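Long-range contacts in intracellular protein transport protein USO1 (Saccharomyces cerevisiae S288c, PDB 6LSU), which is required for protein transport from the endoplasmic reticulum to the Golgi complex, as a membrane tether whose globular head is the part modelled here: residues Ile409-Tyr414 and Lys496-Val502; Val502-Tyr506 and Thr562-Leu566; Arg539-Arg543 and Trp589-Lys595. All blocks are in the same frame, centred on the assembly; numbering follows the deposited sequence.

How the contacts relate
All three contacts lie in the later part of the armadillo-repeat head. Contact 1 closes before contact 2 opens, whereas contacts 2 and 3 interleave, 539-543 lying between the two segments of contact 2. Contact 1 joins repeat 7 to repeat 8, and contact 2 carries repeat 8 on to repeat 9. They share helix 499-504 and its residue V502, with centres about 14 Å apart. Contact 3 packs helix 535-543 against the link between repeats 9 and 10; its centre is about 16 Å from that of contact 2 and about 22 Å from that of contact 1. I563 touches W589 between contacts 2 and 3, F500 touches T542 between contacts 1 and 3. Successive repeats are thus linked through helices, loops and turns.

Contact 1: residues Ile409-Tyr414 and Lys496-Val502; sequences INWMLY and KANLFEV
N410 sets its side chain trans to its own backbone nitrogen (chi1 175°) and brings its amide to the K496 carbonyl, while Y414, its CG anti to the carbonyl carbon (chi1 -52°), lays its ring against K496. The amide of N410 gives one nearly straight hydrogen bond, ND2 to K496 O at 2.7 Å and 172°, with the oxygen in the amide plane and the donor in the carbonyl plane. K496 crosses Y414 at about a right angle: its CB lies 3.3 Å from Y414 CE2, and its CD sits over one ring face toward the rim. L413 CB takes the opposite face. Farther along, K496 NZ reaches E501 OE2 in a salt bridge. Deeper in, CG2 of I409 meets the A497 methyl, and L413 CD1 touches both L499 CD2 and V502 CG2 at 4.1 Å. N498 is the N-cap of helix 499-504, its OD1 accepting from E501 N at 3.1 Å and more weakly from F500 N; its ND2 bonds to Q449 O of helix 439-459. This joint between armadillo repeats 7 and 8 therefore combines a greasy interior with a polar margin, where N410 satisfies a backbone carbonyl just ahead of the capped helix.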
# COMPACT_ATOMS: atom_id res chain seq x y z
N ILE A 409 -9.33 18.31 3.22
CA ILE A 409 -9.61 19.21 2.07
C ILE A 409 -8.50 20.24 2.02
O ILE A 409 -7.98 20.51 0.95
CB ILE A 409 -10.99 19.85 2.23
CG1 ILE A 409 -12.06 18.75 2.05
CG2 ILE A 409 -11.13 20.95 1.20
CD1 ILE A 409 -13.48 19.21 2.32
N ASN A 410 -8.07 20.70 3.18
CA ASN A 410 -7.01 21.70 3.24
C ASN A 410 -5.72 21.06 2.72
O ASN A 410 -5.01 21.70 1.94
CB ASN A 410 -6.91 22.20 4.66
CG ASN A 410 -5.75 23.13 4.76
OD1 ASN A 410 -4.64 22.69 5.03
ND2 ASN A 410 -6.02 24.37 4.40
N TRP A 411 -5.40 19.87 3.17
CA TRP A 411 -4.10 19.23 2.84
C TRP A 411 -4.11 18.90 1.37
O TRP A 411 -3.13 19.27 0.68
CB TRP A 411 -3.85 17.97 3.67
CG TRP A 411 -3.26 18.29 5.00
CD1 TRP A 411 -3.31 19.48 5.66
CD2 TRP A 411 -2.57 17.39 5.86
NE1 TRP A 411 -2.69 19.37 6.87
CE2 TRP A 411 -2.19 18.11 7.00
CE3 TRP A 411 -2.20 16.05 5.75
CZ2 TRP A 411 -1.52 17.52 8.05
CZ3 TRP A 411 -1.50 15.48 6.78
CH2 TRP A 411 -1.17 16.21 7.91
N MET A 412 -5.23 18.30 0.93
CA MET A 412 -5.44 17.94 -0.48
C MET A 412 -5.13 19.16 -1.38
O MET A 412 -4.42 18.95 -2.42
CB MET A 412 -6.87 17.45 -0.73
CG MET A 412 -6.95 16.76 -2.05
SD MET A 412 -8.59 16.19 -2.44
CE MET A 412 -9.49 17.67 -2.05
N LEU A 413 -5.68 20.34 -1.04
CA LEU A 413 -5.75 21.53 -1.95
C LEU A 413 -4.48 22.37 -1.82
O LEU A 413 -3.87 22.63 -2.87
CB LEU A 413 -6.94 22.43 -1.60
CG LEU A 413 -8.31 21.83 -1.86
CD1 LEU A 413 -9.40 22.80 -1.49
CD2 LEU A 413 -8.45 21.42 -3.31
N TYR A 414 -4.12 22.77 -0.58
CA TYR A 414 -3.12 23.83 -0.32
C TYR A 414 -1.83 23.30 0.33
O TYR A 414 -1.02 24.16 0.79
CB TYR A 414 -3.70 24.93 0.58
CG TYR A 414 -5.01 25.50 0.10
CD1 TYR A 414 -5.08 26.40 -0.95
CD2 TYR A 414 -6.19 25.10 0.72
CE1 TYR A 414 -6.31 26.87 -1.41
CE2 TYR A 414 -7.42 25.57 0.28
CZ TYR A 414 -7.48 26.44 -0.80
OH TYR A 414 -8.71 26.85 -1.24
N LYS A 496 -8.33 27.63 4.98
CA LYS A 496 -9.12 27.37 3.76
C LYS A 496 -9.46 25.87 3.62
O LYS A 496 -8.54 25.05 3.62
CB LYS A 496 -8.32 27.85 2.54
CG LYS A 496 -8.44 29.34 2.25
CD LYS A 496 -7.28 29.90 1.43
CE LYS A 496 -7.71 30.51 0.11
NZ LYS A 496 -8.93 31.35 0.23
N ALA A 497 -10.73 25.52 3.43
CA ALA A 497 -11.14 24.12 3.11
C ALA A 497 -12.35 24.10 2.16
O ALA A 497 -13.16 23.16 2.33
CB ALA A 497 -11.43 23.36 4.38
N ASN A 498 -12.45 25.04 1.21
CA ASN A 498 -13.65 25.19 0.35
C ASN A 498 -13.30 24.92 -1.12
O ASN A 498 -12.39 25.53 -1.65
CB ASN A 498 -14.36 26.54 0.53
CG ASN A 498 -15.76 26.48 -0.05
OD1 ASN A 498 -15.94 26.37 -1.27
ND2 ASN A 498 -16.77 26.44 0.80
N LEU A 499 -14.01 23.98 -1.70
CA LEU A 499 -13.73 23.44 -3.05
C LEU A 499 -14.28 24.43 -4.07
O LEU A 499 -13.73 24.47 -5.17
CB LEU A 499 -14.40 22.06 -3.21
CG LEU A 499 -13.81 20.93 -2.38
CD1 LEU A 499 -14.76 19.73 -2.30
CD2 LEU A 499 -12.49 20.49 -2.95
N PHE A 500 -15.36 25.13 -3.72
CA PHE A 500 -16.03 26.14 -4.58
C PHE A 500 -15.12 27.36 -4.71
O PHE A 500 -14.97 27.91 -5.80
CB PHE A 500 -17.39 26.48 -4.01
CG PHE A 500 -18.41 25.42 -4.29
CD1 PHE A 500 -18.83 25.17 -5.58
CD2 PHE A 500 -18.97 24.68 -3.26
CE1 PHE A 500 -19.80 24.21 -5.83
CE2 PHE A 500 -19.90 23.69 -3.53
CZ PHE A 500 -20.33 23.47 -4.81
N GLU A 501 -14.46 27.71 -3.61
CA GLU A 501 -13.43 28.75 -3.63
C GLU A 501 -12.46 28.44 -4.77
O GLU A 501 -12.19 29.34 -5.53
CB GLU A 501 -12.74 28.84 -2.27
CG GLU A 501 -12.41 30.26 -1.87
CD GLU A 501 -12.12 30.44 -0.38
OE1 GLU A 501 -12.35 31.56 0.13
OE2 GLU A 501 -11.66 29.46 0.26
N VAL A 502 -11.96 27.21 -4.89
CA VAL A 502 -10.95 26.87 -5.93
C VAL A 502 -11.65 26.82 -7.29
O VAL A 502 -11.22 27.47 -8.26
CB VAL A 502 -10.23 25.56 -5.60
CG1 VAL A 502 -9.42 25.05 -6.79
CG2 VAL A 502 -9.36 25.71 -4.37

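Contact 2: residues Val502-Tyr506 and Thr562-Leu566; sequences VLLNY and TISEL
The backbones come closest where L504 faces I563, their CA atoms 6.1 Å apart, and again where Y506 faces L566, as the chain runs out of helix 499-504 past the side of helix 559-568. I563 carries the inner half of the contact. Its CG1, anti to the carbonyl carbon (chi1 -71°), lies 3.8 Å from L504 CD2, and its CD1 reaches on to L503 CD2 at 4.0 Å. L566 fills the outer half by dividing its branches: CD1 lies against L503 O at 3.5 Å, whereas CD2 meets Y506 CB at 3.8 Å and comes to the edge of the tyrosine ring. T562 sets CG2 against L504 O, while its hydroxyl bonds with K558 O and T547 OG1. An alanine in place of I563 is likely to open a gap beside L503 and L504, and to strip packing from F585 and W589, which also touch this side chain. Helix 514-528 lies against L503 as well. Armadillo repeats 8 and 9 are thus joined here by branched aliphatic side chains laid on one another and on backbone carbonyls, a mostly apolar seam whose hold probably rests on shape and burial.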
# COMPACT_ATOMS: atom_id res chain seq x y z
N VAL A 502 -11.96 27.21 -4.89
CA VAL A 502 -10.95 26.87 -5.93
C VAL A 502 -11.65 26.82 -7.29
O VAL A 502 -11.22 27.47 -8.26
CB VAL A 502 -10.23 25.56 -5.60
CG1 VAL A 502 -9.42 25.05 -6.79
CG2 VAL A 502 -9.36 25.71 -4.37
N LEU A 503 -12.73 26.08 -7.37
CA LEU A 503 -13.38 25.79 -8.68
C LEU A 503 -13.89 27.08 -9.37
O LEU A 503 -13.95 27.08 -10.62
CB LEU A 503 -14.54 24.85 -8.45
CG LEU A 503 -15.26 24.44 -9.71
CD1 LEU A 503 -14.42 23.47 -10.46
CD2 LEU A 503 -16.62 23.83 -9.45
N LEU A 504 -14.29 28.12 -8.63
CA LEU A 504 -15.08 29.25 -9.18
C LEU A 504 -14.34 30.59 -8.99
O LEU A 504 -14.93 31.64 -9.25
CB LEU A 504 -16.48 29.30 -8.53
CG LEU A 504 -17.38 28.07 -8.74
CD1 LEU A 504 -18.60 28.10 -7.82
CD2 LEU A 504 -17.86 27.97 -10.18
N ASN A 505 -13.13 30.57 -8.49
CA ASN A 505 -12.31 31.79 -8.30
C ASN A 505 -11.06 31.65 -9.15
O ASN A 505 -10.76 30.52 -9.61
CB ASN A 505 -11.91 32.11 -6.87
CG ASN A 505 -13.08 32.58 -6.04
OD1 ASN A 505 -14.23 32.47 -6.48
ND2 ASN A 505 -12.82 33.06 -4.82
N TYR A 506 -10.45 32.80 -9.42
CA TYR A 506 -9.26 32.93 -10.27
C TYR A 506 -8.09 32.99 -9.30
O TYR A 506 -8.16 33.74 -8.31
CB TYR A 506 -9.38 34.13 -11.21
CG TYR A 506 -8.12 34.35 -12.00
CD1 TYR A 506 -7.77 33.48 -13.04
CD2 TYR A 506 -7.22 35.35 -11.65
CE1 TYR A 506 -6.57 33.64 -13.72
CE2 TYR A 506 -6.02 35.52 -12.33
CZ TYR A 506 -5.70 34.67 -13.37
OH TYR A 506 -4.54 34.85 -14.05
N THR A 562 -19.12 30.97 -15.12
CA THR A 562 -17.89 31.29 -14.34
C THR A 562 -16.72 30.33 -14.67
O THR A 562 -15.56 30.78 -14.79
CB THR A 562 -18.14 31.20 -12.83
OG1 THR A 562 -19.31 31.92 -12.43
CG2 THR A 562 -16.97 31.78 -12.06
N ILE A 563 -16.96 29.04 -14.76
CA ILE A 563 -15.91 28.03 -15.09
C ILE A 563 -15.47 28.28 -16.55
O ILE A 563 -14.24 28.13 -16.84
CB ILE A 563 -16.44 26.59 -14.87
CG1 ILE A 563 -16.59 26.29 -13.38
CG2 ILE A 563 -15.58 25.53 -15.54
CD1 ILE A 563 -17.53 25.15 -13.06
N SER A 564 -16.43 28.62 -17.44
CA SER A 564 -16.18 28.89 -18.89
C SER A 564 -15.18 30.04 -19.05
O SER A 564 -14.18 29.85 -19.72
CB SER A 564 -17.45 29.15 -19.64
OG SER A 564 -18.24 27.97 -19.74
N GLU A 565 -15.44 31.17 -18.39
CA GLU A 565 -14.52 32.32 -18.30
C GLU A 565 -13.16 31.84 -17.77
O GLU A 565 -12.14 32.13 -18.43
CB GLU A 565 -15.10 33.42 -17.40
CG GLU A 565 -15.30 34.76 -18.11
CD GLU A 565 -16.67 35.38 -17.88
OE1 GLU A 565 -17.68 34.74 -18.30
OE2 GLU A 565 -16.74 36.46 -17.24
N LEU A 566 -13.14 31.10 -16.65
CA LEU A 566 -11.88 30.56 -16.06
C LEU A 566 -11.16 29.68 -17.09
O LEU A 566 -9.94 29.88 -17.27
CB LEU A 566 -12.21 29.78 -14.77
CG LEU A 566 -12.52 30.68 -13.58
CD1 LEU A 566 -13.23 29.91 -12.47
CD2 LEU A 566 -11.26 31.39 -13.10

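Contact 3: residues Arg539-Arg543 and Trp589-Lys595; sequences REITR and WLFGDFK
R539 grips the turn that links armadillo repeats 9 and 10: its NH1 donates to W589 O at 2.8 Å, bent to 133°, with the oxygen at the guanidinium edge and the donor tilted 26° from the carbonyl plane. The same nitrogen makes a salt bridge to D593 OD2 at 3.3 Å, its hydrogen bond a weak one. This places one cation between the end of helix 577-590 and the N-cap of helix 594-601, across a type II beta turn running from L590 to D593. An extended side chain carries the group there, and its NE is spent on F528 O. A second ionic cluster lies beside it. R543 NH2 donates to E540 OE2 at 2.6 Å, the carboxylate oxygen offering its syn lone pair, and NH1 pairs with D599. K595 CB sits over one face of the R543 guanidinium, the two side chains crossing at about a right angle, so the lysine contributes its aliphatic part here. Beside both groups, W589, its CG anti to the backbone N (chi1 -161°), drives the six-membered side of its indole against helix 535-543. CZ2 lies 3.7 Å from R543 CB and presents the ring edge to R543 N, while T542 CG2 rests 3.5 Å from W589 CH2.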
# COMPACT_ATOMS: atom_id res chain seq x y z
N ARG A 539 -25.33 17.50 -9.04
CA ARG A 539 -25.05 18.32 -10.25
C ARG A 539 -25.78 19.66 -10.12
O ARG A 539 -25.12 20.73 -10.11
CB ARG A 539 -25.43 17.55 -11.51
CG ARG A 539 -24.47 16.41 -11.84
CD ARG A 539 -25.02 15.47 -12.89
NE ARG A 539 -24.05 14.53 -13.46
CZ ARG A 539 -23.34 14.74 -14.59
NH1 ARG A 539 -23.47 15.87 -15.27
NH2 ARG A 539 -22.52 13.82 -15.05
N GLU A 540 -27.10 19.56 -9.91
CA GLU A 540 -28.04 20.70 -9.78
C GLU A 540 -27.59 21.67 -8.71
O GLU A 540 -27.69 22.84 -8.97
CB GLU A 540 -29.46 20.20 -9.52
CG GLU A 540 -30.09 19.65 -10.78
CD GLU A 540 -29.76 20.46 -12.03
OE1 GLU A 540 -29.09 19.89 -12.97
OE2 GLU A 540 -30.14 21.68 -12.06
N ILE A 541 -27.14 21.20 -7.56
CA ILE A 541 -26.66 22.11 -6.47
C ILE A 541 -25.44 22.89 -6.95
O ILE A 541 -25.25 24.03 -6.51
CB ILE A 541 -26.34 21.32 -5.18
CG1 ILE A 541 -27.60 20.70 -4.58
CG2 ILE A 541 -25.61 22.22 -4.17
CD1 ILE A 541 -27.33 19.75 -3.44
N THR A 542 -24.58 22.25 -7.74
CA THR A 542 -23.27 22.83 -8.14
C THR A 542 -23.56 23.85 -9.23
O THR A 542 -23.01 24.97 -9.16
CB THR A 542 -22.27 21.77 -8.60
OG1 THR A 542 -22.02 20.85 -7.54
CG2 THR A 542 -20.95 22.40 -9.04
N ARG A 543 -24.47 23.47 -10.14
CA ARG A 543 -24.94 24.34 -11.25
C ARG A 543 -25.50 25.65 -10.68
O ARG A 543 -25.13 26.76 -11.16
CB ARG A 543 -25.95 23.62 -12.14
CG ARG A 543 -25.99 24.16 -13.56
CD ARG A 543 -26.80 23.34 -14.56
NE ARG A 543 -28.18 23.16 -14.14
CZ ARG A 543 -29.09 24.13 -14.01
NH1 ARG A 543 -28.80 25.39 -14.27
NH2 ARG A 543 -30.31 23.83 -13.59
N TRP A 589 -19.18 17.19 -17.02
CA TRP A 589 -20.40 17.85 -16.52
C TRP A 589 -21.47 17.85 -17.61
O TRP A 589 -22.60 17.62 -17.31
CB TRP A 589 -20.10 19.29 -16.06
CG TRP A 589 -21.18 19.79 -15.15
CD1 TRP A 589 -22.46 19.28 -15.04
CD2 TRP A 589 -21.09 20.88 -14.22
NE1 TRP A 589 -23.16 20.02 -14.15
CE2 TRP A 589 -22.36 21.01 -13.63
CE3 TRP A 589 -20.10 21.81 -13.89
CZ2 TRP A 589 -22.65 22.02 -12.72
CZ3 TRP A 589 -20.38 22.84 -13.03
CH2 TRP A 589 -21.64 22.92 -12.42
N LEU A 590 -21.12 18.18 -18.84
CA LEU A 590 -22.10 18.42 -19.93
C LEU A 590 -22.61 17.06 -20.41
O LEU A 590 -23.84 16.94 -20.67
CB LEU A 590 -21.45 19.18 -21.07
CG LEU A 590 -21.76 20.67 -21.12
CD1 LEU A 590 -21.41 21.36 -19.82
CD2 LEU A 590 -21.00 21.31 -22.28
N PHE A 591 -21.72 16.08 -20.48
CA PHE A 591 -22.08 14.73 -21.00
C PHE A 591 -23.30 14.17 -20.25
O PHE A 591 -23.26 13.99 -19.00
CB PHE A 591 -20.89 13.78 -20.94
CG PHE A 591 -21.13 12.57 -21.80
CD1 PHE A 591 -22.14 11.68 -21.48
CD2 PHE A 591 -20.38 12.35 -22.95
CE1 PHE A 591 -22.39 10.58 -22.28
CE2 PHE A 591 -20.64 11.25 -23.74
CZ PHE A 591 -21.65 10.37 -23.41
N GLY A 592 -24.38 13.95 -21.01
CA GLY A 592 -25.70 13.44 -20.58
C GLY A 592 -26.43 14.40 -19.64
O GLY A 592 -27.32 13.92 -18.92
N ASP A 593 -26.09 15.69 -19.62
CA ASP A 593 -26.75 16.67 -18.73
C ASP A 593 -27.23 17.86 -19.60
O ASP A 593 -26.50 18.86 -19.82
CB ASP A 593 -25.85 16.99 -17.53
CG ASP A 593 -26.45 17.91 -16.49
OD1 ASP A 593 -27.59 18.33 -16.68
OD2 ASP A 593 -25.77 18.23 -15.50
N PHE A 594 -28.46 17.76 -20.08
CA PHE A 594 -29.20 18.78 -20.88
C PHE A 594 -29.16 20.16 -20.20
O PHE A 594 -28.78 21.12 -20.85
CB PHE A 594 -30.62 18.29 -21.15
CG PHE A 594 -30.68 17.18 -22.17
CD1 PHE A 594 -30.58 15.85 -21.81
CD2 PHE A 594 -30.81 17.48 -23.52
CE1 PHE A 594 -30.62 14.84 -22.76
CE2 PHE A 594 -30.84 16.47 -24.48
CZ PHE A 594 -30.75 15.15 -24.10
N LYS A 595 -29.53 20.28 -18.94
CA LYS A 595 -29.53 21.59 -18.25
C LYS A 595 -28.11 22.16 -18.21
O LYS A 595 -27.97 23.41 -18.21
CB LYS A 595 -30.08 21.50 -16.82
CG LYS A 595 -31.41 20.78 -16.66
CD LYS A 595 -32.25 21.30 -15.49
CE LYS A 595 -33.06 20.21 -14.79
NZ LYS A 595 -33.71 19.29 -15.75